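Local coordinates for protein geranyltranstransferase (IspA) (Helicobacter pylori, PDB 3LLW) that probably transfers prenyl groups to build isoprenoid chains with the help of magnesium, as other members of the FPP/GGPP synthase family do, at residues P53-A58 with A195-G200; E16-F21 with K78-I83; L57-A62 with P287-N292. All blocks are in the same frame, centred on the assembly; numbering follows the deposited sequence.

Contact 1. Residues P53-A58 with A195-G200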
loop_
_atom_site.group_PDB
_atom_site.type_symbol
_atom_site.label_atom_id
_atom_site.label_comp_id
_atom_site.label_asym_id
_atom_site.label_seq_id
_atom_site.Cartn_x
_atom_site.Cartn_y
_atom_site.Cartn_z
ATOM N N PRO A 53 -10.864 13.927 -3.114
ATOM C CA PRO A 53 -11.811 13.940 -2.004
ATOM C C PRO A 53 -13.103 14.717 -2.276
ATOM O O PRO A 53 -14.174 14.275 -1.852
ATOM C CB PRO A 53 -11.023 14.592 -0.869
ATOM C CG PRO A 53 -9.602 14.371 -1.210
ATOM C CD PRO A 53 -9.547 14.452 -2.695
ATOM N N LYS A 54 -13.021 15.838 -2.991
ATOM C CA LYS A 54 -14.243 16.549 -3.400
ATOM C C LYS A 54 -15.186 15.694 -4.248
ATOM O O LYS A 54 -16.402 15.766 -4.072
ATOM C CB LYS A 54 -13.926 17.852 -4.115
ATOM C CG LYS A 54 -13.479 18.953 -3.176
ATOM C CD LYS A 54 -12.882 20.120 -3.933
ATOM C CE LYS A 54 -12.258 21.105 -2.944
ATOM N NZ LYS A 54 -11.898 22.388 -3.568
ATOM N N LEU A 55 -14.636 14.879 -5.147
ATOM C CA LEU A 55 -15.459 13.958 -5.944
ATOM C C LEU A 55 -16.120 12.909 -5.069
ATOM O O LEU A 55 -17.283 12.582 -5.273
ATOM C CB LEU A 55 -14.615 13.249 -7.003
ATOM C CG LEU A 55 -14.146 14.033 -8.222
ATOM C CD1 LEU A 55 -12.960 13.294 -8.838
ATOM C CD2 LEU A 55 -15.295 14.167 -9.208
ATOM N N PHE A 56 -15.353 12.383 -4.107
ATOM C CA PHE A 56 -15.828 11.406 -3.135
ATOM C C PHE A 56 -16.995 11.977 -2.347
ATOM O O PHE A 56 -18.067 11.349 -2.220
ATOM C CB PHE A 56 -14.686 11.006 -2.174
ATOM C CG PHE A 56 -15.140 10.166 -1.001
ATOM C CD1 PHE A 56 -15.153 10.690 0.284
ATOM C CD2 PHE A 56 -15.579 8.851 -1.189
ATOM C CE1 PHE A 56 -15.581 9.916 1.368
ATOM C CE2 PHE A 56 -16.011 8.075 -0.107
ATOM C CZ PHE A 56 -16.030 8.608 1.164
ATOM N N LEU A 57 -16.770 13.178 -1.821
ATOM C CA LEU A 57 -17.771 13.873 -1.016
ATOM C C LEU A 57 -18.983 14.365 -1.813
ATOM O O LEU A 57 -20.070 14.439 -1.271
ATOM C CB LEU A 57 -17.135 15.013 -0.232
ATOM C CG LEU A 57 -16.202 14.604 0.902
ATOM C CD1 LEU A 57 -15.378 15.816 1.373
ATOM C CD2 LEU A 57 -17.009 14.009 2.044
ATOM N N ALA A 58 -18.800 14.657 -3.096
ATOM C CA ALA A 58 -19.911 15.029 -3.966
ATOM C C ALA A 58 -20.959 13.931 -4.036
ATOM O O ALA A 58 -22.132 14.220 -3.945
ATOM C CB ALA A 58 -19.422 15.364 -5.353
ATOM N N ALA A 195 -12.521 5.801 -9.266
ATOM C CA ALA A 195 -12.507 5.155 -7.940
ATOM C C ALA A 195 -13.076 6.044 -6.849
ATOM O O ALA A 195 -13.987 5.605 -6.128
ATOM C CB ALA A 195 -11.117 4.650 -7.552
ATOM N N SER A 196 -12.554 7.276 -6.738
ATOM C CA SER A 196 -13.146 8.338 -5.876
ATOM C C SER A 196 -14.692 8.402 -5.963
ATOM O O SER A 196 -15.380 8.394 -4.943
ATOM C CB SER A 196 -12.566 9.708 -6.227
ATOM O OG SER A 196 -11.134 9.687 -6.251
ATOM N N LEU A 197 -15.227 8.445 -7.177
ATOM C CA LEU A 197 -16.674 8.505 -7.375
ATOM C C LEU A 197 -17.408 7.281 -6.838
ATOM O O LEU A 197 -18.294 7.435 -6.003
ATOM C CB LEU A 197 -17.022 8.728 -8.843
ATOM C CG LEU A 197 -16.677 10.111 -9.368
ATOM C CD1 LEU A 197 -16.609 10.064 -10.856
ATOM C CD2 LEU A 197 -17.704 11.147 -8.957
ATOM N N ILE A 198 -16.993 6.079 -7.246
ATOM C CA ILE A 198 -17.644 4.824 -6.775
ATOM C C ILE A 198 -17.382 4.456 -5.304
ATOM O O ILE A 198 -18.187 3.735 -4.667
ATOM C CB ILE A 198 -17.378 3.612 -7.708
ATOM C CG1 ILE A 198 -15.879 3.291 -7.768
ATOM C CG2 ILE A 198 -17.959 3.884 -9.098
ATOM C CD1 ILE A 198 -15.510 2.055 -8.568
ATOM N N MET A 199 -16.278 4.969 -4.762
ATOM C CA MET A 199 -15.983 4.842 -3.339
ATOM C C MET A 199 -16.966 5.716 -2.561
ATOM O O MET A 199 -17.318 5.378 -1.426
ATOM C CB MET A 199 -14.520 5.196 -2.991
ATOM C CG MET A 199 -13.444 4.100 -3.262
ATOM S SD MET A 199 -11.731 4.805 -3.250
ATOM C CE MET A 199 -11.502 4.802 -1.477
ATOM N N GLY A 200 -17.425 6.812 -3.179
ATOM C CA GLY A 200 -18.571 7.585 -2.656
ATOM C C GLY A 200 -19.884 6.788 -2.558
ATOM O O GLY A 200 -20.616 6.906 -1.563
#
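Phe56 lays the edge of its ring against the bare backbone of Met199 and Gly200, a helix-on-helix contact deep in the all-alpha isoprenoid synthase fold. It joins helix 51-63 to the long helix 178-204; over the short segments the two run in roughly the same direction, inclined by 30°, and their axes come as close as 7.4 Å. So near an approach leaves little room between the helices for bulky groups, and backbone atoms provide much of the surface.

The Phe56 side chain can be followed outward. Its CB sits 3.9 Å from Ser196 O. Because CG is anti to the backbone N (chi1 171°), the ring is carried past this carbonyl and along the partner helix, and CD2 comes within 3.4 Å of Gly200 N. One atom further, CE2 lies 3.3 Å from Met199 O, close to the plane of the ring, so that the slightly positive ring edge faces a carbonyl oxygen. At the tip, CZ reaches CG2 of Ile79 on helix 73-94, which continues the packing beyond the pair. Gly200, having no side chain, lets the two main chains close to 4.7 Å between Phe56 CA and Gly200 CA.

Ser196 O, which accepts the helix bond from Gly200 N, also receives a CA-H...O contact from Phe56 CA. The hydroxyl of Ser196 turns back to its own helix and bonds to Leu192 O, leaving its CB to meet Leu55. On the flank away from the Phe56 ring the contact becomes apolar, and Met222 of helix 209-236 packs on both leucines there. The branch of Leu197 swings back toward the partner helix and brings its CD2 to 3.9 Å from Leu55 CD2.

Contact 2. Residues E16-F21 with K78-I83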
loop_
_atom_site.group_PDB
_atom_site.type_symbol
_atom_site.label_atom_id
_atom_site.label_comp_id
_atom_site.label_asym_id
_atom_site.label_seq_id
_atom_site.Cartn_x
_atom_site.Cartn_y
_atom_site.Cartn_z
ATOM N N GLU A 16 -14.934 22.297 2.899
ATOM C CA GLU A 16 -14.132 23.201 3.726
ATOM C C GLU A 16 -13.783 22.538 5.051
ATOM O O GLU A 16 -12.683 22.715 5.564
ATOM C CB GLU A 16 -14.866 24.528 3.972
ATOM C CG GLU A 16 -15.069 25.373 2.718
ATOM C CD GLU A 16 -13.756 25.722 2.021
ATOM O OE1 GLU A 16 -12.930 26.458 2.613
ATOM O OE2 GLU A 16 -13.552 25.264 0.875
ATOM N N ARG A 17 -14.729 21.765 5.581
ATOM C CA ARG A 17 -14.528 21.024 6.815
ATOM C C ARG A 17 -13.603 19.817 6.620
ATOM O O ARG A 17 -12.919 19.405 7.565
ATOM C CB ARG A 17 -15.866 20.556 7.392
ATOM C CG ARG A 17 -16.685 21.623 8.095
ATOM C CD ARG A 17 -18.041 21.043 8.493
ATOM N NE ARG A 17 -18.792 21.938 9.370
ATOM C CZ ARG A 17 -19.943 21.637 9.973
ATOM N NH1 ARG A 17 -20.510 20.439 9.810
ATOM N NH2 ARG A 17 -20.530 22.545 10.745
ATOM N N PHE A 18 -13.591 19.234 5.419
ATOM C CA PHE A 18 -12.635 18.169 5.152
ATOM C C PHE A 18 -11.223 18.746 5.146
ATOM O O PHE A 18 -10.296 18.123 5.669
ATOM C CB PHE A 18 -12.888 17.421 3.837
ATOM C CG PHE A 18 -11.688 16.615 3.375
ATOM C CD1 PHE A 18 -11.369 15.406 3.995
ATOM C CD2 PHE A 18 -10.841 17.103 2.370
ATOM C CE1 PHE A 18 -10.257 14.677 3.603
ATOM C CE2 PHE A 18 -9.705 16.382 1.967
ATOM C CZ PHE A 18 -9.415 15.167 2.575
ATOM N N GLU A 19 -11.071 19.926 4.550
ATOM C CA GLU A 19 -9.756 20.561 4.430
ATOM C C GLU A 19 -9.151 20.861 5.806
ATOM O O GLU A 19 -7.938 20.758 5.999
ATOM C CB GLU A 19 -9.839 21.810 3.541
ATOM C CG GLU A 19 -8.556 22.681 3.465
ATOM C CD GLU A 19 -7.314 21.939 2.939
ATOM O OE1 GLU A 19 -7.287 21.553 1.751
ATOM O OE2 GLU A 19 -6.348 21.767 3.714
ATOM N N SER A 20 -10.003 21.185 6.772
ATOM C CA SER A 20 -9.538 21.504 8.114
ATOM C C SER A 20 -9.075 20.238 8.842
ATOM O O SER A 20 -8.027 20.236 9.491
ATOM C CB SER A 20 -10.634 22.221 8.898
ATOM O OG SER A 20 -10.076 22.929 9.980
ATOM N N PHE A 21 -9.864 19.172 8.711
ATOM C CA PHE A 21 -9.527 17.836 9.207
ATOM C C PHE A 21 -8.144 17.352 8.730
ATOM O O PHE A 21 -7.373 16.796 9.509
ATOM C CB PHE A 21 -10.629 16.864 8.768
ATOM C CG PHE A 21 -10.359 15.418 9.074
ATOM C CD1 PHE A 21 -10.852 14.841 10.246
ATOM C CD2 PHE A 21 -9.688 14.601 8.157
ATOM C CE1 PHE A 21 -10.639 13.483 10.528
ATOM C CE2 PHE A 21 -9.467 13.249 8.429
ATOM C CZ PHE A 21 -9.943 12.686 9.614
ATOM N N LYS A 78 -11.772 10.366 6.934
ATOM C CA LYS A 78 -10.702 9.366 6.908
ATOM C C LYS A 78 -10.573 8.704 5.534
ATOM O O LYS A 78 -9.487 8.698 4.949
ATOM C CB LYS A 78 -10.951 8.294 7.966
ATOM C CG LYS A 78 -10.520 8.673 9.364
ATOM C CD LYS A 78 -11.012 7.611 10.325
ATOM C CE LYS A 78 -10.812 8.002 11.782
ATOM N NZ LYS A 78 -11.439 6.982 12.688
ATOM N N ILE A 79 -11.694 8.183 5.023
ATOM C CA ILE A 79 -11.775 7.628 3.677
ATOM C C ILE A 79 -11.356 8.598 2.574
ATOM O O ILE A 79 -10.574 8.242 1.681
ATOM C CB ILE A 79 -13.188 7.125 3.385
ATOM C CG1 ILE A 79 -13.554 6.017 4.393
ATOM C CG2 ILE A 79 -13.284 6.679 1.935
ATOM C CD1 ILE A 79 -15.018 5.618 4.413
ATOM N N ALA A 80 -11.870 9.821 2.641
ATOM C CA ALA A 80 -11.498 10.871 1.704
ATOM C C ALA A 80 -9.991 11.158 1.780
ATOM O O ALA A 80 -9.347 11.372 0.752
ATOM C CB ALA A 80 -12.298 12.139 1.997
ATOM N N LEU A 81 -9.454 11.138 3.000
ATOM C CA LEU A 81 -8.031 11.362 3.271
ATOM C C LEU A 81 -7.173 10.209 2.728
ATOM O O LEU A 81 -6.042 10.436 2.273
ATOM C CB LEU A 81 -7.783 11.565 4.775
ATOM C CG LEU A 81 -6.370 11.997 5.217
ATOM C CD1 LEU A 81 -5.846 13.140 4.380
ATOM C CD2 LEU A 81 -6.302 12.332 6.694
ATOM N N SER A 82 -7.714 8.989 2.721
ATOM C CA SER A 82 -6.955 7.851 2.186
ATOM C C SER A 82 -6.716 8.004 0.696
ATOM O O SER A 82 -5.645 7.664 0.202
ATOM C CB SER A 82 -7.668 6.535 2.448
ATOM O OG SER A 82 -8.745 6.395 1.561
ATOM N N ILE A 83 -7.718 8.528 -0.011
ATOM C CA ILE A 83 -7.596 8.828 -1.436
ATOM C C ILE A 83 -6.548 9.935 -1.673
ATOM O O ILE A 83 -5.748 9.849 -2.606
ATOM C CB ILE A 83 -8.938 9.264 -2.033
ATOM C CG1 ILE A 83 -10.033 8.220 -1.731
ATOM C CG2 ILE A 83 -8.805 9.429 -3.540
ATOM C CD1 ILE A 83 -11.447 8.638 -2.140
#
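With chi1 of 163° in Phe18 and 174° in Phe21, both rings swing away from their own backbone nitrogens and reach across to Ala80, Leu81 and Lys78. Within the helical bundle of the isoprenoid synthase fold, this is the place where the N-terminal helix 6-23 lies over helix 73-94. The segments cross steeply, at 72°, and their axes stay 10.5 Å apart, a gap that the two aromatic side chains, one helical turn apart, bridge.

Phe18 is the more buried of the pair. Its CE1 meets the methyl CB of Ala80 at 3.6 Å and touches the main chain at Leu81 N, while the ring also packs on Pro53 of helix 51-63. Phe21, nearer the surface, sets CZ against the aliphatic stem of Lys78, 4.1 Å from its CG. The charged end of that lysine leads on to a salt bridge with Glu75, while its stem and backbone N meet the ring. Leu81 joins the two halves: its CB lies 4.1 Å from Phe18 CE1, and its branch extends to Phe21, where CD2 lies 3.7 Å from CE2.

Contact 3. Residues L57-A62 with P287-N292. With SO4 (sulfate ion), chain E.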
loop_
_atom_site.group_PDB
_atom_site.type_symbol
_atom_site.label_atom_id
_atom_site.label_comp_id
_atom_site.label_asym_id
_atom_site.label_seq_id
_atom_site.Cartn_x
_atom_site.Cartn_y
_atom_site.Cartn_z
ATOM N N LEU A 57 -16.770 13.178 -1.821
ATOM C CA LEU A 57 -17.771 13.873 -1.016
ATOM C C LEU A 57 -18.983 14.365 -1.813
ATOM O O LEU A 57 -20.070 14.439 -1.271
ATOM C CB LEU A 57 -17.135 15.013 -0.232
ATOM C CG LEU A 57 -16.202 14.604 0.902
ATOM C CD1 LEU A 57 -15.378 15.816 1.373
ATOM C CD2 LEU A 57 -17.009 14.009 2.044
ATOM N N ALA A 58 -18.800 14.657 -3.096
ATOM C CA ALA A 58 -19.911 15.029 -3.966
ATOM C C ALA A 58 -20.959 13.931 -4.036
ATOM O O ALA A 58 -22.132 14.220 -3.945
ATOM C CB ALA A 58 -19.422 15.364 -5.353
ATOM N N VAL A 59 -20.513 12.684 -4.178
ATOM C CA VAL A 59 -21.394 11.522 -4.292
ATOM C C VAL A 59 -22.035 11.210 -2.947
ATOM O O VAL A 59 -23.230 10.957 -2.852
ATOM C CB VAL A 59 -20.626 10.275 -4.809
ATOM C CG1 VAL A 59 -21.575 9.125 -5.131
ATOM C CG2 VAL A 59 -19.851 10.613 -6.048
ATOM N N LEU A 60 -21.221 11.253 -1.907
ATOM C CA LEU A 60 -21.632 10.865 -0.580
ATOM C C LEU A 60 -22.616 11.830 0.097
ATOM O O LEU A 60 -23.669 11.394 0.583
ATOM C CB LEU A 60 -20.388 10.662 0.259
ATOM C CG LEU A 60 -20.551 10.249 1.702
ATOM C CD1 LEU A 60 -20.938 8.776 1.806
ATOM C CD2 LEU A 60 -19.227 10.498 2.307
ATOM N N CYS A 61 -22.293 13.126 0.103
ATOM C CA CYS A 61 -23.181 14.168 0.654
ATOM C C CYS A 61 -24.547 14.202 -0.016
ATOM O O CYS A 61 -25.551 14.495 0.632
ATOM C CB CYS A 61 -22.562 15.559 0.513
ATOM S SG CYS A 61 -21.112 15.836 1.505
ATOM N N ALA A 62 -24.562 13.928 -1.316
ATOM C CA ALA A 62 -25.788 13.830 -2.084
ATOM C C ALA A 62 -26.647 12.626 -1.699
ATOM O O ALA A 62 -27.874 12.718 -1.682
ATOM C CB ALA A 62 -25.460 13.769 -3.538
ATOM N N PRO A 287 -31.442 13.628 -8.564
ATOM C CA PRO A 287 -31.272 15.086 -8.647
ATOM C C PRO A 287 -30.178 15.722 -7.771
ATOM O O PRO A 287 -29.448 16.592 -8.262
ATOM C CB PRO A 287 -32.661 15.635 -8.263
ATOM C CG PRO A 287 -33.359 14.518 -7.566
ATOM C CD PRO A 287 -32.823 13.265 -8.179
ATOM N N LEU A 288 -30.065 15.301 -6.510
ATOM C CA LEU A 288 -29.067 15.861 -5.586
ATOM C C LEU A 288 -27.643 15.489 -6.009
ATOM O O LEU A 288 -26.725 16.306 -5.912
ATOM C CB LEU A 288 -29.338 15.435 -4.138
ATOM C CG LEU A 288 -30.710 15.795 -3.539
ATOM C CD1 LEU A 288 -30.930 15.147 -2.169
ATOM C CD2 LEU A 288 -30.927 17.302 -3.463
ATOM N N LEU A 289 -27.488 14.257 -6.493
ATOM C CA LEU A 289 -26.230 13.771 -7.051
ATOM C C LEU A 289 -25.851 14.530 -8.307
ATOM O O LEU A 289 -24.695 14.987 -8.460
ATOM C CB LEU A 289 -26.309 12.259 -7.327
ATOM C CG LEU A 289 -25.106 11.510 -7.930
ATOM C CD1 LEU A 289 -23.842 11.679 -7.116
ATOM C CD2 LEU A 289 -25.427 10.026 -8.097
ATOM N N GLN A 290 -26.830 14.685 -9.192
ATOM C CA GLN A 290 -26.623 15.429 -10.423
ATOM C C GLN A 290 -26.187 16.861 -10.115
ATOM O O GLN A 290 -25.317 17.402 -10.805
ATOM C CB GLN A 290 -27.889 15.409 -11.281
ATOM C CG GLN A 290 -27.686 15.846 -12.733
ATOM C CD GLN A 290 -27.718 17.363 -12.923
ATOM O OE1 GLN A 290 -28.468 18.075 -12.243
ATOM N NE2 GLN A 290 -26.896 17.861 -13.848
ATOM N N GLU A 291 -26.778 17.443 -9.070
ATOM C CA GLU A 291 -26.540 18.830 -8.706
ATOM C C GLU A 291 -25.117 19.038 -8.190
ATOM O O GLU A 291 -24.438 19.980 -8.610
ATOM C CB GLU A 291 -27.565 19.276 -7.667
ATOM C CG GLU A 291 -27.575 20.764 -7.377
ATOM C CD GLU A 291 -28.777 21.200 -6.541
ATOM O OE1 GLU A 291 -29.028 20.600 -5.463
ATOM O OE2 GLU A 291 -29.470 22.152 -6.968
ATOM N N ASN A 292 -24.674 18.156 -7.292
ATOM C CA ASN A 292 -23.310 18.199 -6.756
ATOM C C ASN A 292 -22.244 17.965 -7.829
ATOM O O ASN A 292 -21.266 18.712 -7.914
ATOM C CB ASN A 292 -23.141 17.197 -5.605
ATOM C CG ASN A 292 -23.898 17.604 -4.353
ATOM O OD1 ASN A 292 -24.592 18.617 -4.338
ATOM N ND2 ASN A 292 -23.770 16.808 -3.293
HETATM S S SO4 E . -30.596 11.873 -5.051
HETATM O O1 SO4 E . -31.349 13.103 -5.288
HETATM O O2 SO4 E . -29.286 11.969 -5.700
HETATM O O3 SO4 E . -30.433 11.682 -3.609
HETATM O O4 SO4 E . -31.364 10.745 -5.590
#
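The C-terminal helix 287-301 packs nearly antiparallel against helix 51-63 of the isoprenoid synthase bundle, and its first turn holds a sulfate ion. The segments run at 151° to each other, with axes 8.5 Å apart at closest approach, and the small residues Ala58 and Ala62 lie at the interface, Ala62 with its methyl directed at the partner helix.

The polar link is a side chain bonded to a backbone carbonyl: Asn292 ND2 donates to Ala58 O over 3.1 Å. The bond is nearly straight, 166° at the hydrogen, and lies in the carbonyl plane on a lone pair, while the oxygen lies almost in the plane of the asparagine amide. With CG beside its own backbone N (chi1 -70°), the amide reaches the carbonyl of Ala58. The Ala62 methyl closes against the same group, CB standing 3.5 Å from Asn292 ND2, and also fits against the backbone at Leu289 CA, 3.6 Å away. Leu289 sends its branch alongside Val59, the two pointing the same way, with CD1 3.9 Å from Val59 CG1. Tyr11 and Leu8 of helix 6-23 also pack on the asparagine.

At the exposed start of the helix, the sulfate, probably from the crystallisation liquor, takes up backbone N-H groups of the first turn, a position where the helix dipole would favour an anion. Leu288 N donates to sulfate O1 at 2.8 Å. The next amide, Leu289 N, donates to sulfate O2 at 3.0 Å.

How the contacts relate
Helix 51-63 is the common element: contact 1 and contact 3 use overlapping parts of it, with Leu57 and Ala58 in both, while contact 2 lies beside it, where Phe18 CB packs on Leu57 CD1. Distance from the chain centre grows along the series, but burial does not follow it: contact 2 has the larger share of partly exposed residues. Contact 1, about 8 Å from the middle, is fully buried and relies on close backbone approach; contact 2, about 12 Å out, spans widely spaced helices with aromatic rings; contact 3, about 17 Å out, adds an amide-to-carbonyl hydrogen bond and ends at a sulfate beside the exposed first residues of the C-terminal helix. Val59 touches Leu197 and Gly200, joining contacts 1 and 3.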